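Local atomic coordinates of putative modulator of DNA gyrase (Bacteroides thetaiotaomicron, PDB entry 1VPB), a protein that is a putative modulator of DNA gyrase and, as a member of the peptidase U62 family, probably acts as a metallopeptidase. Residues Asn255-Leu260 and Ser434-Pro439; Ala105-Arg110 and Asp333-Lys338; Ser43-Ser48 and Asp168-Ala173; Asn281-Lys286 and Gly325-Tyr330. One frame throughout, in Å; residues are numbered along the deposited sequence. Where two conformers were deposited one is given.

Contact 1. Residues Asn255-Leu260 and Ser434-Pro439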
loop_
_atom_site.group_PDB
_atom_site.type_symbol
_atom_site.label_atom_id
_atom_site.label_comp_id
_atom_site.label_asym_id
_atom_site.label_seq_id
_atom_site.Cartn_x
_atom_site.Cartn_y
_atom_site.Cartn_z
ATOM N N ASN A 255 -11.518 18.731 2.197
ATOM C CA ASN A 255 -11.008 18.187 3.497
ATOM C C ASN A 255 -11.964 17.889 4.673
ATOM O O ASN A 255 -11.555 17.290 5.655
ATOM C CB ASN A 255 -9.954 19.149 4.053
ATOM C CG ASN A 255 -8.693 19.133 3.240
ATOM O OD1 ASN A 255 -7.852 18.254 3.417
ATOM N ND2 ASN A 255 -8.572 20.072 2.315
ATOM N N SER A 256 -13.227 18.275 4.522
ATOM C CA SER A 256 -14.229 18.140 5.564
ATOM C C SER A 256 -14.499 16.677 5.915
ATOM O O SER A 256 -14.822 16.328 7.042
ATOM C CB SER A 256 -15.535 18.781 5.075
ATOM O OG SER A 256 -15.940 18.339 3.775
ATOM N N SER A 257 -14.377 15.819 4.922
ATOM C CA SER A 257 -14.602 14.389 5.126
ATOM C C SER A 257 -13.556 13.775 6.059
ATOM O O SER A 257 -13.860 12.798 6.785
ATOM C CB SER A 257 -14.610 13.642 3.798
ATOM O OG SER A 257 -15.671 14.155 2.986
ATOM N N ARG A 258 -12.353 14.309 6.031
ATOM C CA ARG A 258 -11.237 13.848 6.876
ATOM C C ARG A 258 -11.564 13.810 8.375
ATOM O O ARG A 258 -11.290 12.815 9.048
ATOM C CB ARG A 258 -9.971 14.699 6.642
ATOM C CG ARG A 258 -8.631 14.037 7.142
ATOM C CD ARG A 258 -8.151 14.258 8.623
ATOM N NE ARG A 258 -7.476 13.047 9.132
ATOM C CZ ARG A 258 -6.164 12.891 9.356
ATOM N NH1 ARG A 258 -5.256 13.858 9.150
ATOM N NH2 ARG A 258 -5.749 11.709 9.800
ATOM N N LEU A 259 -12.148 14.887 8.905
ATOM C CA LEU A 259 -12.529 14.901 10.319
ATOM C C LEU A 259 -13.720 13.984 10.662
ATOM O O LEU A 259 -13.886 13.596 11.836
ATOM C CB LEU A 259 -12.824 16.347 10.742
ATOM C CG LEU A 259 -11.617 17.267 10.727
ATOM C CD1 LEU A 259 -12.079 18.718 10.924
ATOM C CD2 LEU A 259 -10.638 16.822 11.829
ATOM N N LEU A 260 -14.553 13.652 9.668
ATOM C CA LEU A 260 -15.688 12.803 9.860
ATOM C C LEU A 260 -15.304 11.339 9.848
ATOM O O LEU A 260 -15.888 10.502 10.551
ATOM C CB LEU A 260 -16.726 13.020 8.752
ATOM C CG LEU A 260 -18.031 12.283 8.926
ATOM C CD1 LEU A 260 -18.782 12.660 10.186
ATOM C CD2 LEU A 260 -18.917 12.571 7.722
ATOM N N SER A 434 -18.092 12.408 -4.956
ATOM C CA SER A 434 -17.576 11.553 -3.901
ATOM C C SER A 434 -18.734 10.755 -3.270
ATOM O O SER A 434 -19.813 11.238 -3.197
ATOM C CB SER A 434 -16.974 12.452 -2.790
ATOM O OG SER A 434 -16.438 11.645 -1.757
ATOM N N SER A 435 -18.457 9.572 -2.750
ATOM C CA SER A 435 -19.394 8.892 -1.856
ATOM C C SER A 435 -19.573 9.535 -0.477
ATOM O O SER A 435 -20.511 9.176 0.252
ATOM C CB SER A 435 -19.052 7.415 -1.712
ATOM O OG SER A 435 -17.780 7.300 -1.084
ATOM N N TRP A 436 -18.666 10.463 -0.149
ATOM C CA TRP A 436 -18.708 11.343 1.033
ATOM C C TRP A 436 -19.249 12.717 0.556
ATOM O O TRP A 436 -18.480 13.488 0.002
ATOM C CB TRP A 436 -17.290 11.568 1.587
ATOM C CG TRP A 436 -16.611 10.302 2.114
ATOM C CD1 TRP A 436 -16.011 9.319 1.383
ATOM C CD2 TRP A 436 -16.496 9.913 3.481
ATOM N NE1 TRP A 436 -15.535 8.331 2.215
ATOM C CE2 TRP A 436 -15.823 8.674 3.512
ATOM C CE3 TRP A 436 -16.911 10.478 4.695
ATOM C CZ2 TRP A 436 -15.551 8.004 4.704
ATOM C CZ3 TRP A 436 -16.620 9.814 5.876
ATOM C CH2 TRP A 436 -15.945 8.589 5.870
ATOM N N ARG A 437 -20.540 13.004 0.723
ATOM C CA ARG A 437 -21.075 14.300 0.279
ATOM C C ARG A 437 -21.150 15.209 1.503
ATOM O O ARG A 437 -22.198 15.377 2.133
ATOM C CB ARG A 437 -22.441 14.017 -0.313
ATOM C CG ARG A 437 -22.439 13.229 -1.600
ATOM C CD ARG A 437 -23.795 13.056 -2.192
ATOM N NE ARG A 437 -23.658 12.410 -3.500
ATOM C CZ ARG A 437 -24.512 12.529 -4.489
ATOM N NH1 ARG A 437 -25.622 13.227 -4.345
ATOM N NH2 ARG A 437 -24.280 11.898 -5.625
ATOM N N ILE A 438 -20.006 15.774 1.833
ATOM C CA ILE A 438 -19.819 16.580 3.025
ATOM C C ILE A 438 -19.389 17.985 2.595
ATOM O O ILE A 438 -18.363 18.139 1.923
ATOM C CB ILE A 438 -18.682 15.991 3.903
ATOM C CG1 ILE A 438 -18.856 14.459 4.079
ATOM C CG2 ILE A 438 -18.608 16.710 5.206
ATOM C CD1 ILE A 438 -20.123 13.982 4.642
ATOM N N PRO A 439 -20.172 19.000 2.964
ATOM C CA PRO A 439 -19.864 20.375 2.574
ATOM C C PRO A 439 -18.730 20.947 3.442
ATOM O O PRO A 439 -18.190 20.242 4.338
ATOM C CB PRO A 439 -21.182 21.111 2.882
ATOM C CG PRO A 439 -21.697 20.441 4.046
ATOM C CD PRO A 439 -21.383 18.948 3.816
HETATM O O HOH W 1 -15.874 14.575 -0.042
#

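Contact 2. Residues Ala105-Arg110 and Asp333-Lys338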
loop_
_atom_site.group_PDB
_atom_site.type_symbol
_atom_site.label_atom_id
_atom_site.label_comp_id
_atom_site.label_asym_id
_atom_site.label_seq_id
_atom_site.Cartn_x
_atom_site.Cartn_y
_atom_site.Cartn_z
ATOM N N ALA A 105 -9.530 -23.647 13.755
ATOM C CA ALA A 105 -10.492 -23.758 14.850
ATOM C C ALA A 105 -11.806 -23.294 14.393
ATOM O O ALA A 105 -11.920 -22.336 13.644
ATOM C CB ALA A 105 -10.040 -22.936 16.053
ATOM N N LYS A 106 -12.864 -23.972 14.818
ATOM C CA LYS A 106 -14.170 -23.529 14.402
ATOM C C LYS A 106 -14.529 -22.156 14.984
ATOM O O LYS A 106 -14.051 -21.753 16.047
ATOM C CB LYS A 106 -15.239 -24.588 14.732
ATOM C CG LYS A 106 -15.519 -24.765 16.122
ATOM C CD LYS A 106 -16.482 -25.994 16.343
ATOM C CE LYS A 106 -16.948 -25.887 17.803
ATOM N NZ LYS A 106 -17.831 -27.010 18.200
ATOM N N ASP A 107 -15.315 -21.443 14.195
ATOM C CA ASP A 107 -15.878 -20.158 14.625
ATOM C C ASP A 107 -17.370 -20.138 14.409
ATOM O O ASP A 107 -17.829 -19.968 13.288
ATOM C CB ASP A 107 -15.245 -19.052 13.840
ATOM C CG ASP A 107 -15.586 -17.678 14.403
ATOM O OD1 ASP A 107 -16.618 -17.556 15.093
ATOM O OD2 ASP A 107 -14.837 -16.739 14.192
ATOM N N GLU A 108 -18.117 -20.362 15.482
ATOM C CA GLU A 108 -19.544 -20.606 15.330
ATOM C C GLU A 108 -20.330 -19.351 15.041
ATOM O O GLU A 108 -21.539 -19.398 14.713
ATOM C CB GLU A 108 -20.074 -21.286 16.572
ATOM C CG GLU A 108 -19.583 -22.727 16.674
ATOM C CD GLU A 108 -20.245 -23.503 17.791
ATOM O OE1 GLU A 108 -21.460 -23.764 17.709
ATOM O OE2 GLU A 108 -19.542 -23.822 18.756
ATOM N N ALA A 109 -19.656 -18.243 15.194
ATOM C CA ALA A 109 -20.295 -16.945 14.835
ATOM C C ALA A 109 -20.250 -16.666 13.334
ATOM O O ALA A 109 -20.969 -15.727 12.884
ATOM C CB ALA A 109 -19.678 -15.828 15.603
ATOM N N ARG A 110 -19.445 -17.416 12.551
ATOM C CA ARG A 110 -19.384 -17.271 11.103
ATOM C C ARG A 110 -20.564 -18.037 10.548
ATOM O O ARG A 110 -20.538 -19.247 10.324
ATOM C CB ARG A 110 -18.028 -17.786 10.493
ATOM C CG ARG A 110 -16.846 -16.935 10.810
ATOM C CD ARG A 110 -16.807 -15.663 10.021
ATOM N NE ARG A 110 -15.617 -14.926 10.321
ATOM C CZ ARG A 110 -15.421 -13.661 9.974
ATOM N NH1 ARG A 110 -16.337 -12.979 9.321
ATOM N NH2 ARG A 110 -14.299 -13.080 10.320
ATOM N N ASP A 333 -22.134 -5.966 10.859
ATOM C CA ASP A 333 -22.415 -7.092 9.983
ATOM C C ASP A 333 -22.881 -8.321 10.776
ATOM O O ASP A 333 -22.994 -8.323 12.018
ATOM C CB ASP A 333 -21.225 -7.417 9.085
ATOM C CG ASP A 333 -20.105 -8.106 9.822
ATOM O OD1 ASP A 333 -20.088 -8.130 11.083
ATOM O OD2 ASP A 333 -19.157 -8.547 9.166
ATOM N N THR A 334 -23.156 -9.398 10.049
ATOM C CA THR A 334 -23.798 -10.570 10.635
ATOM C C THR A 334 -22.883 -11.157 11.713
ATOM O O THR A 334 -23.329 -11.479 12.821
ATOM C CB THR A 334 -24.114 -11.586 9.540
ATOM O OG1 THR A 334 -25.122 -11.042 8.646
ATOM C CG2 THR A 334 -24.784 -12.834 10.098
ATOM N N TYR A 335 -21.620 -11.309 11.374
ATOM C CA TYR A 335 -20.637 -11.886 12.303
ATOM C C TYR A 335 -20.504 -11.112 13.605
ATOM O O TYR A 335 -20.656 -11.670 14.690
ATOM C CB TYR A 335 -19.313 -11.951 11.605
ATOM C CG TYR A 335 -18.207 -12.509 12.407
ATOM C CD1 TYR A 335 -18.214 -13.858 12.783
ATOM C CD2 TYR A 335 -17.135 -11.742 12.753
ATOM C CE1 TYR A 335 -17.194 -14.388 13.514
ATOM C CE2 TYR A 335 -16.089 -12.264 13.473
ATOM C CZ TYR A 335 -16.124 -13.592 13.853
ATOM O OH TYR A 335 -15.028 -14.067 14.556
ATOM N N ASN A 336 -20.241 -9.795 13.526
ATOM C CA ASN A 336 -20.131 -9.006 14.719
ATOM C C ASN A 336 -21.441 -8.878 15.497
ATOM O O ASN A 336 -21.435 -8.804 16.743
ATOM C CB ASN A 336 -19.495 -7.657 14.400
ATOM C CG ASN A 336 -18.052 -7.773 14.067
ATOM O OD1 ASN A 336 -17.235 -8.157 14.914
ATOM N ND2 ASN A 336 -17.705 -7.465 12.834
ATOM N N ALA A 337 -22.564 -8.860 14.797
ATOM C CA ALA A 337 -23.857 -8.889 15.458
ATOM C C ALA A 337 -23.974 -10.156 16.333
ATOM O O ALA A 337 -24.332 -10.084 17.513
ATOM C CB ALA A 337 -25.013 -8.808 14.461
ATOM N N LYS A 338 -23.631 -11.304 15.758
ATOM C CA LYS A 338 -23.703 -12.568 16.509
ATOM C C LYS A 338 -22.777 -12.568 17.720
ATOM O O LYS A 338 -23.198 -12.983 18.831
ATOM C CB LYS A 338 -23.414 -13.754 15.585
ATOM C CG LYS A 338 -23.807 -15.101 16.189
ATOM C CD LYS A 338 -23.951 -16.144 15.160
ATOM C CE LYS A 338 -24.129 -17.553 15.755
ATOM N NZ LYS A 338 -25.409 -17.610 16.569
HETATM O O HOH W 2 -16.715 -9.625 9.658
#

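Contact 3. Residues Ser43-Ser48 and Asp168-Ala173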
loop_
_atom_site.group_PDB
_atom_site.type_symbol
_atom_site.label_atom_id
_atom_site.label_comp_id
_atom_site.label_asym_id
_atom_site.label_seq_id
_atom_site.Cartn_x
_atom_site.Cartn_y
_atom_site.Cartn_z
ATOM N N SER A 43 -14.954 -8.866 -12.525
ATOM C CA SER A 43 -14.053 -8.498 -13.588
ATOM C C SER A 43 -13.944 -7.001 -13.660
ATOM O O SER A 43 -14.783 -6.241 -13.143
ATOM C CB SER A 43 -14.493 -9.022 -14.917
ATOM O OG SER A 43 -15.629 -8.369 -15.337
ATOM N N SER A 44 -12.883 -6.577 -14.280
ATOM C CA SER A 44 -12.683 -5.131 -14.390
ATOM C C SER A 44 -11.767 -4.884 -15.582
ATOM O O SER A 44 -11.069 -5.794 -16.093
ATOM C CB SER A 44 -12.053 -4.609 -13.114
ATOM O OG SER A 44 -10.790 -5.243 -12.944
ATOM N N SER A 45 -11.744 -3.625 -16.003
ATOM C CA SER A 45 -10.702 -3.203 -16.928
ATOM C C SER A 45 -10.431 -1.740 -16.657
ATOM O O SER A 45 -11.238 -1.074 -16.011
ATOM C CB SER A 45 -11.046 -3.505 -18.367
ATOM O OG SER A 45 -11.918 -2.559 -18.945
ATOM N N ASN A 46 -9.248 -1.275 -17.040
ATOM C CA ASN A 46 -8.838 0.081 -16.741
ATOM C C ASN A 46 -7.826 0.621 -17.718
ATOM O O ASN A 46 -6.982 -0.126 -18.222
ATOM C CB ASN A 46 -8.181 0.188 -15.385
ATOM C CG ASN A 46 -8.992 -0.426 -14.275
ATOM O OD1 ASN A 46 -8.878 -1.631 -13.983
ATOM N ND2 ASN A 46 -9.810 0.405 -13.629
ATOM N N THR A 47 -7.824 1.959 -17.868
ATOM C CA THR A 47 -6.777 2.689 -18.556
ATOM C C THR A 47 -6.235 3.802 -17.682
ATOM O O THR A 47 -7.019 4.543 -17.047
ATOM C CB THR A 47 -7.359 3.311 -19.844
ATOM O OG1 THR A 47 -7.700 2.257 -20.757
ATOM C CG2 THR A 47 -6.382 4.174 -20.565
ATOM N N SER A 48 -4.908 3.945 -17.700
ATOM C CA SER A 48 -4.203 5.050 -17.060
ATOM C C SER A 48 -3.271 5.726 -18.046
ATOM O O SER A 48 -2.416 5.069 -18.650
ATOM C CB SER A 48 -3.373 4.531 -15.882
ATOM O OG SER A 48 -2.497 5.527 -15.442
ATOM N N ASP A 168 -9.484 5.657 -16.046
ATOM C CA ASP A 168 -10.833 5.169 -16.065
ATOM C C ASP A 168 -10.892 3.696 -15.693
ATOM O O ASP A 168 -9.869 3.025 -15.534
ATOM C CB ASP A 168 -11.542 5.456 -17.395
ATOM C CG ASP A 168 -11.031 4.619 -18.584
ATOM O OD1 ASP A 168 -10.652 3.419 -18.372
ATOM O OD2 ASP A 168 -11.037 5.135 -19.729
ATOM N N GLY A 169 -12.097 3.213 -15.505
ATOM C CA GLY A 169 -12.328 1.782 -15.297
ATOM C C GLY A 169 -13.756 1.353 -15.393
ATOM O O GLY A 169 -14.686 2.189 -15.352
ATOM N N GLU A 170 -13.953 0.057 -15.541
ATOM C CA GLU A 170 -15.253 -0.555 -15.438
ATOM C C GLU A 170 -15.108 -1.735 -14.479
ATOM O O GLU A 170 -14.061 -2.379 -14.463
ATOM C CB GLU A 170 -15.778 -1.006 -16.794
ATOM C CG GLU A 170 -14.859 -1.951 -17.512
ATOM C CD GLU A 170 -15.340 -2.465 -18.868
ATOM O OE1 GLU A 170 -16.500 -2.312 -19.236
ATOM O OE2 GLU A 170 -14.501 -3.095 -19.538
ATOM N N ASP A 171 -16.154 -2.014 -13.738
ATOM C CA ASP A 171 -16.164 -3.056 -12.699
ATOM C C ASP A 171 -17.471 -3.775 -12.785
ATOM O O ASP A 171 -18.532 -3.154 -12.905
ATOM C CB ASP A 171 -15.975 -2.445 -11.340
ATOM C CG ASP A 171 -14.611 -1.898 -11.151
ATOM O OD1 ASP A 171 -13.717 -2.700 -10.825
ATOM O OD2 ASP A 171 -14.369 -0.705 -11.233
ATOM N N PHE A 172 -17.396 -5.097 -12.742
ATOM C CA PHE A 172 -18.547 -6.004 -12.732
ATOM C C PHE A 172 -18.407 -7.005 -11.615
ATOM O O PHE A 172 -17.296 -7.473 -11.324
ATOM C CB PHE A 172 -18.628 -6.810 -14.009
ATOM C CG PHE A 172 -18.711 -5.956 -15.281
ATOM C CD1 PHE A 172 -17.569 -5.496 -15.900
ATOM C CD2 PHE A 172 -19.946 -5.627 -15.844
ATOM C CE1 PHE A 172 -17.639 -4.703 -17.049
ATOM C CE2 PHE A 172 -20.004 -4.811 -16.989
ATOM C CZ PHE A 172 -18.855 -4.364 -17.554
ATOM N N ALA A 173 -19.521 -7.351 -11.017
ATOM C CA ALA A 173 -19.534 -8.375 -9.932
ATOM C C ALA A 173 -20.780 -9.156 -10.006
ATOM O O ALA A 173 -21.861 -8.576 -10.175
ATOM C CB ALA A 173 -19.429 -7.729 -8.598
HETATM O O HOH W 3 -14.751 -5.584 -10.269
HETATM O O HOH W 4 -11.780 -0.171 -11.986
HETATM O O HOH W 5 -10.288 1.858 -20.523
#

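Contact 4. Residues Asn281-Lys286 and Gly325-Tyr330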
loop_
_atom_site.group_PDB
_atom_site.type_symbol
_atom_site.label_atom_id
_atom_site.label_comp_id
_atom_site.label_asym_id
_atom_site.label_seq_id
_atom_site.Cartn_x
_atom_site.Cartn_y
_atom_site.Cartn_z
ATOM N N ASN A 281 -21.319 2.455 23.303
ATOM C CA ASN A 281 -22.297 2.891 24.319
ATOM C C ASN A 281 -22.838 4.313 24.134
ATOM O O ASN A 281 -23.286 4.944 25.080
ATOM C CB ASN A 281 -21.730 2.771 25.753
ATOM C CG ASN A 281 -21.380 1.345 26.131
ATOM O OD1 ASN A 281 -21.980 0.366 25.632
ATOM N ND2 ASN A 281 -20.385 1.211 27.008
ATOM N N LYS A 282 -22.755 4.839 22.927
ATOM C CA LYS A 282 -23.279 6.185 22.658
ATOM C C LYS A 282 -24.527 6.152 21.774
ATOM O O LYS A 282 -25.058 7.214 21.424
ATOM C CB LYS A 282 -22.221 7.008 21.974
ATOM C CG LYS A 282 -20.885 7.169 22.712
ATOM C CD LYS A 282 -20.980 7.741 24.048
ATOM C CE LYS A 282 -19.562 7.908 24.599
ATOM N NZ LYS A 282 -19.575 7.823 26.069
ATOM N N LEU A 283 -25.023 4.960 21.432
ATOM C CA LEU A 283 -26.148 4.850 20.528
ATOM C C LEU A 283 -27.343 5.543 21.164
ATOM O O LEU A 283 -27.606 5.372 22.347
ATOM C CB LEU A 283 -26.451 3.379 20.179
ATOM C CG LEU A 283 -27.493 3.103 19.098
ATOM C CD1 LEU A 283 -27.016 3.585 17.718
ATOM C CD2 LEU A 283 -27.776 1.631 19.030
ATOM N N ASN A 284 -28.042 6.342 20.346
ATOM C CA ASN A 284 -29.226 7.071 20.757
ATOM C C ASN A 284 -28.954 8.107 21.835
ATOM O O ASN A 284 -29.876 8.596 22.456
ATOM C CB ASN A 284 -30.380 6.131 21.134
ATOM C CG ASN A 284 -30.724 5.146 19.998
ATOM O OD1 ASN A 284 -30.730 3.957 20.240
ATOM N ND2 ASN A 284 -30.922 5.641 18.767
ATOM N N GLU A 285 -27.697 8.518 21.971
ATOM C CA GLU A 285 -27.361 9.622 22.846
ATOM C C GLU A 285 -27.077 10.896 22.075
ATOM O O GLU A 285 -26.685 10.881 20.898
ATOM C CB GLU A 285 -26.123 9.275 23.686
ATOM C CG GLU A 285 -26.245 8.026 24.560
ATOM C CD GLU A 285 -27.260 8.132 25.691
ATOM O OE1 GLU A 285 -27.756 9.224 26.060
ATOM O OE2 GLU A 285 -27.611 7.068 26.214
ATOM N N LYS A 286 -27.247 12.002 22.776
ATOM C CA LYS A 286 -27.126 13.329 22.187
ATOM C C LYS A 286 -25.671 13.761 22.328
ATOM O O LYS A 286 -25.318 14.560 23.217
ATOM C CB LYS A 286 -28.067 14.313 22.901
ATOM C CG LYS A 286 -28.526 15.469 22.049
ATOM C CD LYS A 286 -27.450 16.354 21.468
ATOM C CE LYS A 286 -28.087 17.565 20.739
ATOM N NZ LYS A 286 -27.131 18.506 20.095
ATOM N N GLY A 325 -27.392 15.702 15.993
ATOM C CA GLY A 325 -26.403 15.376 17.010
ATOM C C GLY A 325 -26.615 14.086 17.766
ATOM O O GLY A 325 -25.759 13.671 18.542
ATOM N N VAL A 326 -27.770 13.459 17.547
ATOM C CA VAL A 326 -28.085 12.194 18.194
ATOM C C VAL A 326 -27.575 11.095 17.273
ATOM O O VAL A 326 -27.926 11.045 16.087
ATOM C CB VAL A 326 -29.571 12.036 18.420
ATOM C CG1 VAL A 326 -29.898 10.617 18.944
ATOM C CG2 VAL A 326 -30.057 13.109 19.371
ATOM N N LEU A 327 -26.748 10.216 17.810
ATOM C CA LEU A 327 -26.264 9.066 17.041
ATOM C C LEU A 327 -27.336 7.988 16.935
ATOM O O LEU A 327 -27.891 7.549 17.971
ATOM C CB LEU A 327 -25.048 8.467 17.741
ATOM C CG LEU A 327 -24.458 7.220 17.097
ATOM C CD1 LEU A 327 -24.000 7.528 15.666
ATOM C CD2 LEU A 327 -23.317 6.745 17.970
ATOM N N ASN A 328 -27.637 7.553 15.714
ATOM C CA ASN A 328 -28.735 6.638 15.526
ATOM C C ASN A 328 -28.430 5.262 14.932
ATOM O O ASN A 328 -29.333 4.434 14.846
ATOM C CB ASN A 328 -29.824 7.276 14.667
ATOM C CG ASN A 328 -30.660 8.279 15.450
ATOM O OD1 ASN A 328 -30.884 8.135 16.654
ATOM N ND2 ASN A 328 -31.141 9.286 14.764
ATOM N N THR A 329 -27.201 5.065 14.449
ATOM C CA THR A 329 -26.799 3.837 13.735
ATOM C C THR A 329 -25.397 3.389 14.090
ATOM O O THR A 329 -24.481 4.217 14.158
ATOM C CB THR A 329 -26.823 4.110 12.222
ATOM O OG1 THR A 329 -28.165 4.356 11.814
ATOM C CG2 THR A 329 -26.421 2.879 11.422
ATOM N N TYR A 330 -25.229 2.059 14.244
ATOM C CA TYR A 330 -23.922 1.441 14.094
ATOM C C TYR A 330 -23.967 0.597 12.807
ATOM O O TYR A 330 -25.058 0.208 12.337
ATOM C CB TYR A 330 -23.661 0.533 15.272
ATOM C CG TYR A 330 -23.428 1.163 16.615
ATOM C CD1 TYR A 330 -22.559 2.227 16.779
ATOM C CD2 TYR A 330 -23.984 0.603 17.746
ATOM C CE1 TYR A 330 -22.271 2.745 18.073
ATOM C CE2 TYR A 330 -23.723 1.127 18.999
ATOM C CZ TYR A 330 -22.874 2.193 19.155
ATOM O OH TYR A 330 -22.647 2.692 20.441
HETATM O O HOH W 6 -31.432 4.077 16.513
HETATM O O HOH W 7 -32.596 8.050 18.897
#

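Contact 1. Residues Asn255-Leu260 and Ser434-Pro439
Ser-257 and Ile-438 mark the closest approach of the two backbones, with CA of Ser-257 6.0 Å from CA of Ile-438 where the first turn of helix 256-265 passes the end of the short strand 436-437. Three side chains of this turn face the strand, and they differ in kind. In the conformer described, Ser-256 OG lies 3.1 Å from Ile-438 O, but Pro-439 O is just as near, so one proton has two acceptors within reach and the bond stays unsettled. Ser-257 OG sits against carbon, 3.4 Å from Ile-438 CG1 and close to Trp-436 CB. A water bridges this same hydroxyl to the backbone, donating to Trp-436 O over 2.8 Å. Further along the helix, Leu-260 holds its CG trans to the backbone N (chi1 -174°), which carries CD2 across to Ile-438 CD1 at 3.6 Å. The same methyl meets the six-membered end of the Trp-436 indole at its edge, 4.0 Å from CZ3. Ile-438 is therefore wedged between the two serine hydroxyls and the leucine. An alanine at this position, lacking CG1, CG2 and CD1, would probably open a gap beside both serines and deprive Leu-260 CD2 of its nearest neighbour in 434-439. The strand pairs with strand 352-354, so the helix start packs on the outermost strand of a small mixed sheet. The contact illustrates a division of labour: the serine hydroxyls lie beside carbonyl oxygens and a water, while leucine, isoleucine and tryptophan fill the apolar part.

Contact 2. Residues Ala105-Arg110 and Asp333-Lys338
Tyr-335, in the first turn of helix 334-340, carries a cation-pi stack with Arg-110 of the loop that follows helix 87-101. The guanidinium lies flat on one face of the phenol ring, planes 4° apart, with Arg-110 CZ 3.6 Å from the ring centroid and almost on the ring normal. A bend at chi2 (-75°) folds the arginine chain back so that NE also lies over the ring, with CD just beyond its rim. Tyr-77 offers the same arginine a second cation-pi partner. At the tyrosine's far end, OH donates to the syn lone pair of Asp-107 OD2 over 2.7 Å, and it also bonds Lys-339. The loop is a type I beta turn from Asp-107 to Arg-110 overlaid by an Asx turn, in which Ala-109 N reaches Asp-107 OD1 at 3.1 Å. One aspartate thus shapes the turn with one oxygen and holds the tyrosine with the other. Ala-109 CB touches Tyr-335 CE1 at 3.6 Å, while its O lies at the ring edge. Asp-333 N-caps the helix: its OD1 takes Asn-336 N at 3.0 Å and Asn-336 ND2 from the opposite face of the carboxylate. The Lys-338 chain lies along Ala-109, its CE 3.3 Å from Glu-108 O.

Contact 3. Residues Ser43-Ser48 and Asp168-Ala173
The ring of Phe-172 meets Ser-43 OG obliquely, 3.5 Å from its CD1, while Glu-170 OE1 lies at its edge in the ring plane and the ring of Tyr-129 packs against it at an inclined angle. The carboxylate of Glu-170 is approached from two ends: Ser-45 OG donates to the anti side of OE2 over 2.7 Å, 18° out of plane, and OE1 is bonded to Tyr-129 OH. These groups decorate one face of a six-stranded antiparallel sheet, at the join of strands 36-52 and 159-177. The short segments run at 179° to each other with axes 4.7 Å apart, and paired N-H...O bonds link Ser-43 with Phe-172, Ser-45 with Glu-170 and Thr-47 with Asp-168. CG of Glu-170 stands between its backbone N and carbonyl carbon (chi1 56°), and the extended chain beyond it reaches the serine of the neighbouring strand. A leucine in its place, having no carboxylate, would probably leave Ser-45 OG and Tyr-129 OH without the carboxylate oxygens that pair with them. The opposite face bears Ser-44, Asn-46 and Asp-171. There a water accepts from Asn-46 ND2 at 2.6 Å and donates to Asp-171 OD2. Gly-169 pairs with Asn-46 at a CA-CA distance of 4.1 Å, and a CB on the glycine would clash with Asn-46 ND2. Asp-168 OD2 forms a salt bridge with Lys-141 and a bond with Tyr-166. Asp-168 O takes two donors from opposite faces of its plane, Asn-46 ND2 at 3.2 Å and Thr-47 N at 3.3 Å.

Contact 4. Residues Asn281-Lys286 and Gly325-Tyr330
With Leu-283 CG turned trans to its backbone N (chi1 -172°) and Tyr-330 CG opposite its own carbonyl carbon (chi1 -70°), the leucine and the phenol ring are brought together. CD1 of the leucine comes over one face of the ring near its rim, and Leu-283 CB lies 3.7 Å from Tyr-330 CE2. The same CD1 also rests on the backbone, 3.5 Å from Asn-328 C. The phenol OH has a firm partner in Leu-279 O, just before residues 281-286. Leu-283 and Asn-284 are the central residues of a type II beta turn from Lys-282 to Glu-285, and this turn lies along strand 326-327, the outermost strand of a five-stranded mixed sheet within the chain. Two backbone bonds tie it there: Asn-284 N to Leu-327 O at 2.7 Å, and Leu-327 N to Glu-285 O at 3.2 Å. Asn-284 adds a side-chain bond from ND2 to Asn-328 OD1 at 3.3 Å, the acceptor lying in its amide plane although the two amides are turned 44° apart. One water links Asn-284 ND2 to Asn-328 O. Asn-328 ND2 is hydrogen-bonded to Ser-320 OG, which helps fix the rotation of that amide. Where the segments meet again, Val-326 CG2 touches Lys-286 CG at 3.9 Å. The lysine runs on past Gly-325, where a CB would crowd NZ, to a salt bridge with Asp-290 and a hydrogen bond to Ala-288 O.

In the fold
Burial and chemistry change together. Contact 1, its centre about 9 Å from the centre of the chain, is the buried one and mixes hydroxyls with apolar packing. Contact 2 lies at the surface, its centre about 26 Å from that point, and relies on charge and stacking. Contacts 3 and 4 are intermediate; the former is regular strand pairing, the latter a turn held to an edge strand. Contacts 1 and 4 reach the same five-stranded sheet at its two outermost strands, and 4 is nested in the loop that 1 closes. Contact 3 joins the first family region to the central one; contact 2 fastens a loop to helix 334-340, the next element after strand 326-327.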